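Local coordinates for phosphoserine aminotransferase SerC (Cytophaga hutchinsonii ATCC 33406, PDB 3FFR), which probably catalyses the pyridoxal-phosphate-dependent transfer of an amino group from glutamate to 3-phosphohydroxypyruvate, giving phosphoserine in serine biosynthesis, at residues E272-L277 with E348-L353; E43-A48 with E233-N238; N91-K96 with A327-K332. All blocks are in the same frame, centred on the assembly; numbering follows the deposited sequence. Where two conformers were deposited one is given.

How the contacts relate
No two contacts share a helix or strand, and each is partly buried; contact 3 lies nearer the chain's centre (about 15 Å, centre to centre) than contacts 1 and 2 (about 21 and 22 Å). Contacts 1 and 3 are related through the five-stranded sheet: helix 347-360 of contact 1 packs on it, and the loop 327-332 joins two of its strands. Contact 2 sits beside the seven-stranded sheet, on the opposite side of the chain's centre from contact 3. The chemistry follows the place: aliphatic packing between parallel helices in contact 1, a tyrosine ring against a helix-ending turn in contact 2, and aromatic rings meeting the bound serine in contact 3.

Contact 1 (E272-L277 with E348-L353); sequences EEKAAL and EQVHKL
The imidazole of His351 meets Leu277 at its edge, CD1 lying near the ring plane. Two conformers of this histidine were modelled, so this ring contact is doubtful; better placed is the backbone of the opposing helix, where Leu277 CD1 rests 4.1 Å from His351 CA. The same methyl also faces Val350, with Leu277 CD1 4.2 Å from Val350 CG1. Val350 points at helix 272-277 and divides its two methyls between two partners. CG2 takes the lysine side: Val350 CG2 is 3.6 Å from Lys274 CD and touches CG as well, the two side chains crossing at about a right angle. CG1, set anti to the valine's backbone N (chi1 171°), turns to the leucine side and packs over the main chain, where Val350 CG1 lies 3.8 Å from Lys274 O. The Lys274 side chain thus lends only its methylenes; a bend at chi3 (-81°) carries the ammonium away, and NZ is hydrogen-bonded to His345 O. With an alanine here in place of Val350, both methyls are gone, and the lysine methylenes and Leu277 CD1 would probably face a gap between the helices. The two helical segments run almost parallel, 5° apart with axes 9.7 Å from each other, and no hydrogen bond links them; side chains bridge the separation. Leu347, at the start of helix 347-360, extends the apolar seam by touching Lys274 and Leu277. On the side toward the five-stranded sheet, Val350 and Leu353 pack on Phe8 of strand 6-8, and Leu353 also reaches Met323 and Val325 of strand 323-327, so the contact joins helix 264-284 to a helix that lies against that sheet.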
loop_
_atom_site.group_PDB
_atom_site.type_symbol
_atom_site.label_atom_id
_atom_site.label_comp_id
_atom_site.label_asym_id
_atom_site.label_seq_id
_atom_site.Cartn_x
_atom_site.Cartn_y
_atom_site.Cartn_z
ATOM N N GLU A 272 19.486 -22.386 7.756
ATOM C CA GLU A 272 20.087 -23.088 8.915
ATOM C C GLU A 272 21.612 -23.080 8.863
ATOM O O GLU A 272 22.294 -22.902 9.876
ATOM C CB GLU A 272 19.545 -24.504 9.011
ATOM C CG GLU A 272 18.131 -24.513 9.523
ATOM C CD GLU A 272 17.326 -25.727 9.193
ATOM O OE1 GLU A 272 17.837 -26.659 8.511
ATOM O OE2 GLU A 272 16.155 -25.743 9.632
ATOM N N GLU A 273 22.160 -23.226 7.672
ATOM C CA GLU A 273 23.619 -23.236 7.529
ATOM C C GLU A 273 24.239 -21.870 7.892
ATOM O O GLU A 273 25.294 -21.788 8.533
ATOM C CB GLU A 273 23.981 -23.618 6.102
ATOM C CG GLU A 273 25.424 -23.758 5.863
ATOM C CD GLU A 273 25.717 -24.200 4.450
ATOM O OE1 GLU A 273 24.807 -24.049 3.577
ATOM O OE2 GLU A 273 26.870 -24.650 4.230
ATOM N N LYS A 274 23.573 -20.804 7.459
ATOM C CA LYS A 274 24.005 -19.439 7.794
ATOM C C LYS A 274 23.850 -19.144 9.277
ATOM O O LYS A 274 24.727 -18.541 9.906
ATOM C CB LYS A 274 23.235 -18.384 6.997
ATOM C CG LYS A 274 23.651 -18.315 5.546
ATOM C CD LYS A 274 22.820 -17.331 4.771
ATOM C CE LYS A 274 21.486 -17.922 4.355
ATOM N NZ LYS A 274 20.451 -16.854 4.069
ATOM N N ALA A 275 22.745 -19.600 9.846
ATOM C CA ALA A 275 22.481 -19.365 11.283
ATOM C C ALA A 275 23.569 -20.058 12.116
ATOM O O ALA A 275 24.068 -19.525 13.114
ATOM C CB ALA A 275 21.062 -19.876 11.683
ATOM N N ALA A 276 23.962 -21.238 11.655
ATOM C CA ALA A 276 24.960 -22.033 12.377
ATOM C C ALA A 276 26.314 -21.313 12.387
ATOM O O ALA A 276 27.050 -21.322 13.388
ATOM C CB ALA A 276 25.058 -23.445 11.785
ATOM N N LEU A 277 26.648 -20.686 11.279
ATOM C CA LEU A 277 27.914 -19.925 11.179
ATOM C C LEU A 277 27.942 -18.801 12.209
ATOM O O LEU A 277 28.920 -18.604 12.943
ATOM C CB LEU A 277 28.109 -19.292 9.799
ATOM C CG LEU A 277 28.588 -20.128 8.636
ATOM C CD1 LEU A 277 28.752 -19.210 7.396
ATOM C CD2 LEU A 277 29.929 -20.813 8.996
ATOM N N GLU A 348 28.088 -16.886 1.350
ATOM C CA GLU A 348 29.385 -16.212 1.263
ATOM C C GLU A 348 29.334 -14.872 1.951
ATOM O O GLU A 348 30.306 -14.492 2.592
ATOM C CB GLU A 348 29.932 -16.090 -0.161
ATOM C CG GLU A 348 31.321 -15.414 -0.195
ATOM C CD GLU A 348 32.314 -15.949 0.858
ATOM O OE1 GLU A 348 32.549 -17.185 0.939
ATOM O OE2 GLU A 348 32.889 -15.116 1.605
ATOM N N GLN A 349 28.201 -14.189 1.845
ATOM C CA GLN A 349 28.026 -12.892 2.511
ATOM C C GLN A 349 28.088 -13.060 4.044
ATOM O O GLN A 349 28.747 -12.293 4.745
ATOM C CB GLN A 349 26.710 -12.228 2.102
ATOM C CG GLN A 349 26.751 -11.664 0.672
ATOM C CD GLN A 349 25.391 -11.215 0.159
ATOM O OE1 GLN A 349 24.373 -11.795 0.515
ATOM N NE2 GLN A 349 25.381 -10.206 -0.731
ATOM N N VAL A 350 27.421 -14.093 4.550
ATOM C CA VAL A 350 27.386 -14.348 5.995
ATOM C C VAL A 350 28.786 -14.746 6.479
ATOM O O VAL A 350 29.245 -14.322 7.546
ATOM C CB VAL A 350 26.310 -15.384 6.392
ATOM C CG1 VAL A 350 26.443 -15.787 7.846
ATOM C CG2 VAL A 350 24.905 -14.780 6.151
ATOM N N HIS A 351 29.456 -15.543 5.663
ATOM C CA HIS A 351 30.810 -15.955 5.965
ATOM C C HIS A 351 31.699 -14.727 6.098
ATOM O O HIS A 351 32.530 -14.646 7.000
ATOM C CB HIS A 351 31.363 -16.895 4.896
ATOM C CG HIS A 351 32.669 -17.521 5.276
ATOM N ND1 HIS A 351 33.882 -16.929 5.007
ATOM C CD2 HIS A 351 32.949 -18.672 5.927
ATOM C CE1 HIS A 351 34.856 -17.692 5.465
ATOM N NE2 HIS A 351 34.317 -18.754 6.033
ATOM N N LYS A 352 31.533 -13.789 5.182
ATOM C CA LYS A 352 32.327 -12.553 5.212
ATOM C C LYS A 352 32.012 -11.749 6.454
ATOM O O LYS A 352 32.905 -11.229 7.128
ATOM C CB LYS A 352 32.130 -11.688 3.975
ATOM C CG LYS A 352 32.923 -10.368 4.021
ATOM C CD LYS A 352 32.630 -9.487 2.800
ATOM C CE LYS A 352 33.418 -8.148 2.820
ATOM N NZ LYS A 352 33.063 -7.229 1.686
ATOM N N LEU A 353 30.727 -11.693 6.791
ATOM C CA LEU A 353 30.306 -10.974 7.996
ATOM C C LEU A 353 30.946 -11.584 9.253
ATOM O O LEU A 353 31.531 -10.871 10.078
ATOM C CB LEU A 353 28.771 -10.980 8.161
ATOM C CG LEU A 353 28.251 -10.325 9.451
ATOM C CD1 LEU A 353 28.480 -8.828 9.521
ATOM C CD2 LEU A 353 26.716 -10.641 9.584
#

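Contact 2 (E43-A48 with E233-N238); sequences EVYKTA and EKARVN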
loop_
_atom_site.group_PDB
_atom_site.type_symbol
_atom_site.label_atom_id
_atom_site.label_comp_id
_atom_site.label_asym_id
_atom_site.label_seq_id
_atom_site.Cartn_x
_atom_site.Cartn_y
_atom_site.Cartn_z
ATOM N N GLU A 43 -2.745 -12.207 -15.175
ATOM C CA GLU A 43 -1.682 -13.216 -15.305
ATOM C C GLU A 43 -0.570 -13.010 -14.258
ATOM O O GLU A 43 -0.046 -13.961 -13.662
ATOM C CB GLU A 43 -1.074 -13.163 -16.718
ATOM C CG GLU A 43 -2.001 -13.667 -17.795
ATOM C CD GLU A 43 -1.448 -13.464 -19.228
ATOM O OE1 GLU A 43 -0.246 -13.115 -19.377
ATOM O OE2 GLU A 43 -2.234 -13.637 -20.191
ATOM N N VAL A 44 -0.236 -11.743 -14.038
ATOM C CA VAL A 44 0.801 -11.361 -13.060
ATOM C C VAL A 44 0.333 -11.755 -11.657
ATOM O O VAL A 44 1.047 -12.403 -10.871
ATOM C CB VAL A 44 1.111 -9.837 -13.155
ATOM C CG1 VAL A 44 1.969 -9.277 -11.984
ATOM C CG2 VAL A 44 1.786 -9.519 -14.539
ATOM N N TYR A 45 -0.907 -11.395 -11.397
ATOM C CA TYR A 45 -1.538 -11.700 -10.103
ATOM C C TYR A 45 -1.480 -13.205 -9.882
ATOM O O TYR A 45 -1.002 -13.684 -8.850
ATOM C CB TYR A 45 -2.985 -11.188 -10.070
ATOM C CG TYR A 45 -3.731 -11.520 -8.814
ATOM C CD1 TYR A 45 -4.117 -12.844 -8.527
ATOM C CD2 TYR A 45 -4.056 -10.531 -7.907
ATOM C CE1 TYR A 45 -4.794 -13.150 -7.348
ATOM C CE2 TYR A 45 -4.755 -10.813 -6.734
ATOM C CZ TYR A 45 -5.107 -12.116 -6.448
ATOM O OH TYR A 45 -5.754 -12.370 -5.257
ATOM N N LYS A 46 -1.923 -13.964 -10.870
ATOM C CA LYS A 46 -2.063 -15.416 -10.710
ATOM C C LYS A 46 -0.738 -16.081 -10.508
ATOM O O LYS A 46 -0.617 -17.045 -9.750
ATOM C CB LYS A 46 -2.790 -16.029 -11.911
ATOM C CG LYS A 46 -3.225 -17.444 -11.698
ATOM C CD LYS A 46 -4.086 -17.886 -12.866
ATOM C CE LYS A 46 -4.747 -19.239 -12.588
ATOM N NZ LYS A 46 -3.778 -20.342 -12.403
ATOM N N THR A 47 0.280 -15.533 -11.139
ATOM C CA THR A 47 1.636 -16.092 -10.977
ATOM C C THR A 47 2.078 -16.004 -9.517
ATOM O O THR A 47 2.565 -16.969 -8.930
ATOM C CB THR A 47 2.641 -15.350 -11.867
ATOM O OG1 THR A 47 2.305 -15.583 -13.247
ATOM C CG2 THR A 47 4.061 -15.797 -11.600
ATOM N N ALA A 48 1.892 -14.821 -8.935
ATOM C CA ALA A 48 2.274 -14.590 -7.518
ATOM C C ALA A 48 1.435 -15.453 -6.599
ATOM O O ALA A 48 1.958 -16.150 -5.724
ATOM C CB ALA A 48 2.139 -13.105 -7.136
ATOM N N GLU A 233 -13.886 -11.771 -3.626
ATOM C CA GLU A 233 -14.630 -11.676 -4.864
ATOM C C GLU A 233 -13.660 -11.312 -6.002
ATOM O O GLU A 233 -13.701 -11.886 -7.107
ATOM C CB GLU A 233 -15.722 -10.631 -4.700
ATOM C CG GLU A 233 -16.594 -10.426 -5.872
ATOM C CD GLU A 233 -17.658 -9.391 -5.582
ATOM O OE1 GLU A 233 -17.338 -8.340 -4.958
ATOM O OE2 GLU A 233 -18.816 -9.637 -5.972
ATOM N N LYS A 234 -12.782 -10.357 -5.710
ATOM C CA LYS A 234 -11.784 -9.913 -6.686
ATOM C C LYS A 234 -10.683 -10.969 -6.867
ATOM O O LYS A 234 -10.263 -11.245 -8.004
ATOM C CB LYS A 234 -11.222 -8.518 -6.354
ATOM C CG LYS A 234 -12.168 -7.419 -6.662
ATOM C CD LYS A 234 -12.347 -7.225 -8.134
ATOM C CE LYS A 234 -13.083 -5.963 -8.481
ATOM N NZ LYS A 234 -14.510 -6.152 -8.549
ATOM N N ALA A 235 -10.252 -11.612 -5.775
ATOM C CA ALA A 235 -9.185 -12.624 -5.849
ATOM C C ALA A 235 -9.570 -13.745 -6.795
ATOM O O ALA A 235 -8.732 -14.301 -7.519
ATOM C CB ALA A 235 -8.846 -13.217 -4.445
ATOM N N ARG A 236 -10.863 -14.012 -6.843
ATOM C CA ARG A 236 -11.400 -15.112 -7.686
ATOM C C ARG A 236 -11.330 -14.817 -9.196
ATOM O O ARG A 236 -11.400 -15.730 -10.029
ATOM C CB ARG A 236 -12.769 -15.568 -7.154
ATOM C CG ARG A 236 -12.511 -16.319 -5.821
ATOM C CD ARG A 236 -13.720 -16.743 -5.011
ATOM N NE ARG A 236 -13.277 -17.682 -3.969
ATOM C CZ ARG A 236 -14.040 -18.152 -2.992
ATOM N NH1 ARG A 236 -15.303 -17.753 -2.884
ATOM N NH2 ARG A 236 -13.531 -19.014 -2.113
ATOM N N VAL A 237 -11.108 -13.555 -9.531
ATOM C CA VAL A 237 -10.884 -13.124 -10.913
ATOM C C VAL A 237 -9.459 -12.551 -11.079
ATOM O O VAL A 237 -9.151 -11.819 -12.016
ATOM C CB VAL A 237 -11.972 -12.188 -11.455
ATOM C CG1 VAL A 237 -13.277 -12.991 -11.601
ATOM C CG2 VAL A 237 -12.167 -10.886 -10.579
ATOM N N ASN A 238 -8.595 -12.916 -10.149
ATOM C CA ASN A 238 -7.175 -12.511 -10.186
ATOM C C ASN A 238 -6.980 -11.010 -10.165
ATOM O O ASN A 238 -6.135 -10.452 -10.862
ATOM C CB ASN A 238 -6.472 -13.142 -11.404
ATOM C CG ASN A 238 -6.484 -14.649 -11.352
ATOM O OD1 ASN A 238 -7.057 -15.313 -12.224
ATOM N ND2 ASN A 238 -5.864 -15.197 -10.348
#
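Tyr45, on helix 39-55, and Asn238, at the end of a type I turn running from Ala235, bring their CA atoms to 5.7 Å. With CG anti to the backbone N (chi1 177°), the Tyr45 ring is carried out to the turn, Asn238 over one face and Ala235 at the hydroxyl. Over that face stands the asparagine backbone: Asn238 CA is 3.8 Å from the centroid of the Tyr45 ring and 23° off its normal, a CH-pi contact. The hydroxyl reaches Ala235 at the start of the turn, with Tyr45 OH 3.3 Å from Ala235 CB. Asn238 takes a positive phi as the C-prime residue of a Schellman motif, in which Gln239 N bonds Lys234 O and Asn238 N bonds Ala235 O, ending helix 228-235. This turn presses the asparagine carbonyl onto the tyrosine, Asn238 O lying 3.3 Å from Tyr45 CB; the oxygen is buried here without a hydrogen-bonding partner in the model. The amide of Asn238, its plane 61° from the ring, wedges between two neighbours on the helix: ND2 is 3.5 Å from Tyr45 CD1, and Asn238 ND2 is likewise 3.5 Å from Lys46 CB. Lys46 adds only its methylenes, since its NZ turns aside to a salt bridge with Asp50. Beyond the contact, Tyr45 meets Phe66 of strand 62-67 edge-to-face, and Ala235 packs on Leu65 of the same strand.

Contact 3 (N91-K96 with A327-K332); sequences NGSFSK and AGYGSK. With SER (serine), chain B.
Phe94 and Tyr329 line the pocket that holds the bound serine, in an active site whose Lys191 carries the pyridoxal phosphate as a Schiff base. The tyrosine reaches the ligand's carboxylate: Tyr329 OH donates a short hydrogen bond of 2.5 Å to serine O, which lies at the ring edge in its plane. Having CG anti to its backbone N (chi1 -165°) is what swings the phenol from the loop into the pocket. Phe94 offers its far edge instead, with CZ 3.6 Å from serine CA and the ligand's CB also in the ring plane. The two rings touch obliquely, Phe94 CZ lying 3.9 Å from Tyr329 CE1, with their planes 59° apart. By its other ortho carbon, CE2, the tyrosine meets Ser93, whose OG is 3.2 Å from Tyr329 CE2; this is van der Waals contact, and Ser93 CB joins in. Ser93 and Phe94, consecutive in the first turn of helix 93-104, thus both meet the phenol from the same side of its ring plane, while its hydroxyl grips the ligand. Ser93 and Phe94 are fixed in turn from outside, Ser93 N bonding Ser142 OG and Phe94 N bonding Glu140 OE2. Within the helix start, Gly92 is the N-cap, and Asn91 N points nearly straight at Ser95 OG (3.0 Å, 171°). His36 and Arg37 of the second subunit also bond the ligand, so this pocket is completed across the dimer. Helix 93-104 follows strand 85-90 of the seven-stranded sheet, whereas Tyr329 stands in the loop between strands 323-327 and 336-340 of the five-stranded one; the contact lines the pocket where a helix following one sheet meets a loop of the other.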
loop_
_atom_site.group_PDB
_atom_site.type_symbol
_atom_site.label_atom_id
_atom_site.label_comp_id
_atom_site.label_asym_id
_atom_site.label_seq_id
_atom_site.Cartn_x
_atom_site.Cartn_y
_atom_site.Cartn_z
ATOM N N ASN A 91 5.067 -10.840 23.628
ATOM C CA ASN A 91 6.436 -10.954 24.174
ATOM C C ASN A 91 7.411 -9.961 23.599
ATOM O O ASN A 91 8.630 -10.068 23.754
ATOM C CB ASN A 91 6.990 -12.381 24.046
ATOM C CG ASN A 91 7.209 -12.797 22.608
ATOM O OD1 ASN A 91 6.691 -12.174 21.680
ATOM N ND2 ASN A 91 8.015 -13.838 22.414
ATOM N N GLY A 92 6.878 -8.986 22.896
ATOM C CA GLY A 92 7.723 -7.945 22.308
ATOM C C GLY A 92 6.909 -6.871 21.636
ATOM O O GLY A 92 5.670 -6.852 21.699
ATOM N N SER A 93 7.628 -5.983 20.974
ATOM C CA SER A 93 7.005 -4.784 20.412
ATOM C C SER A 93 5.947 -5.002 19.345
ATOM O O SER A 93 4.917 -4.283 19.308
ATOM C CB SER A 93 8.063 -3.835 19.887
ATOM O OG SER A 93 8.968 -3.500 20.922
ATOM N N PHE A 94 6.187 -5.980 18.478
ATOM C CA PHE A 94 5.224 -6.247 17.386
ATOM C C PHE A 94 3.978 -6.958 17.906
ATOM O O PHE A 94 2.853 -6.520 17.643
ATOM C CB PHE A 94 5.897 -6.976 16.240
ATOM C CG PHE A 94 6.907 -6.113 15.566
ATOM C CD1 PHE A 94 6.506 -5.180 14.636
ATOM C CD2 PHE A 94 8.225 -6.145 15.947
ATOM C CE1 PHE A 94 7.437 -4.344 14.033
ATOM C CE2 PHE A 94 9.162 -5.306 15.384
ATOM C CZ PHE A 94 8.783 -4.410 14.413
ATOM N N SER A 95 4.185 -8.008 18.689
ATOM C CA SER A 95 3.054 -8.754 19.270
ATOM C C SER A 95 2.241 -7.846 20.207
ATOM O O SER A 95 1.011 -7.919 20.253
ATOM C CB SER A 95 3.500 -10.058 19.938
ATOM O OG SER A 95 4.525 -9.844 20.885
ATOM N N LYS A 96 2.934 -6.937 20.885
ATOM C CA LYS A 96 2.255 -5.963 21.764
ATOM C C LYS A 96 1.360 -4.985 20.981
ATOM O O LYS A 96 0.222 -4.686 21.362
ATOM C CB LYS A 96 3.262 -5.173 22.581
ATOM C CG LYS A 96 2.682 -4.059 23.464
ATOM C CD LYS A 96 3.859 -3.399 24.241
ATOM C CE LYS A 96 3.487 -2.190 25.080
ATOM N NZ LYS A 96 3.363 -0.948 24.231
ATOM N N ALA A 327 20.806 -2.590 14.734
ATOM C CA ALA A 327 20.864 -2.333 16.173
ATOM C C ALA A 327 19.639 -2.931 16.833
ATOM O O ALA A 327 18.635 -3.240 16.174
ATOM C CB ALA A 327 20.900 -0.831 16.442
ATOM N N GLY A 328 19.762 -3.137 18.135
ATOM C CA GLY A 328 18.664 -3.601 18.948
ATOM C C GLY A 328 17.445 -2.706 18.784
ATOM O O GLY A 328 17.518 -1.528 18.439
ATOM N N TYR A 329 16.294 -3.303 19.011
ATOM C CA TYR A 329 15.031 -2.565 18.903
ATOM C C TYR A 329 14.736 -1.691 20.093
ATOM O O TYR A 329 14.874 -2.088 21.243
ATOM C CB TYR A 329 13.852 -3.562 18.744
ATOM C CG TYR A 329 12.572 -2.885 18.277
ATOM C CD1 TYR A 329 12.299 -2.723 16.935
ATOM C CD2 TYR A 329 11.663 -2.383 19.185
ATOM C CE1 TYR A 329 11.113 -2.101 16.508
ATOM C CE2 TYR A 329 10.490 -1.750 18.761
ATOM C CZ TYR A 329 10.230 -1.608 17.435
ATOM O OH TYR A 329 9.058 -0.973 17.012
ATOM N N GLY A 330 14.283 -0.487 19.786
ATOM C CA GLY A 330 13.846 0.441 20.814
ATOM C C GLY A 330 14.880 0.713 21.880
ATOM O O GLY A 330 15.987 1.154 21.608
ATOM N N SER A 331 14.511 0.381 23.108
ATOM C CA SER A 331 15.354 0.649 24.266
ATOM C C SER A 331 16.566 -0.281 24.336
ATOM O O SER A 331 17.442 -0.118 25.181
ATOM C CB SER A 331 14.545 0.596 25.553
ATOM O OG SER A 331 14.206 -0.723 25.861
ATOM N N LYS A 332 16.642 -1.216 23.396
ATOM C CA LYS A 332 17.781 -2.148 23.324
ATOM C C LYS A 332 18.790 -1.692 22.269
ATOM O O LYS A 332 19.744 -2.407 21.952
ATOM C CB LYS A 332 17.319 -3.555 22.957
ATOM C CG LYS A 332 16.441 -4.224 24.008
ATOM C CD LYS A 332 17.162 -4.373 25.300
ATOM C CE LYS A 332 16.310 -5.049 26.341
ATOM N NZ LYS A 332 17.076 -5.300 27.576
HETATM N N SER B . 8.096 -0.493 11.742
HETATM C CA SER B . 8.917 -1.197 12.746
HETATM C C SER B . 9.198 -0.215 13.833
HETATM O O SER B . 8.360 -0.171 14.732
HETATM C CB SER B . 10.204 -1.834 12.171
HETATM O OG SER B . 9.932 -2.807 11.120
HETATM O OXT SER B . 10.164 0.541 13.840
#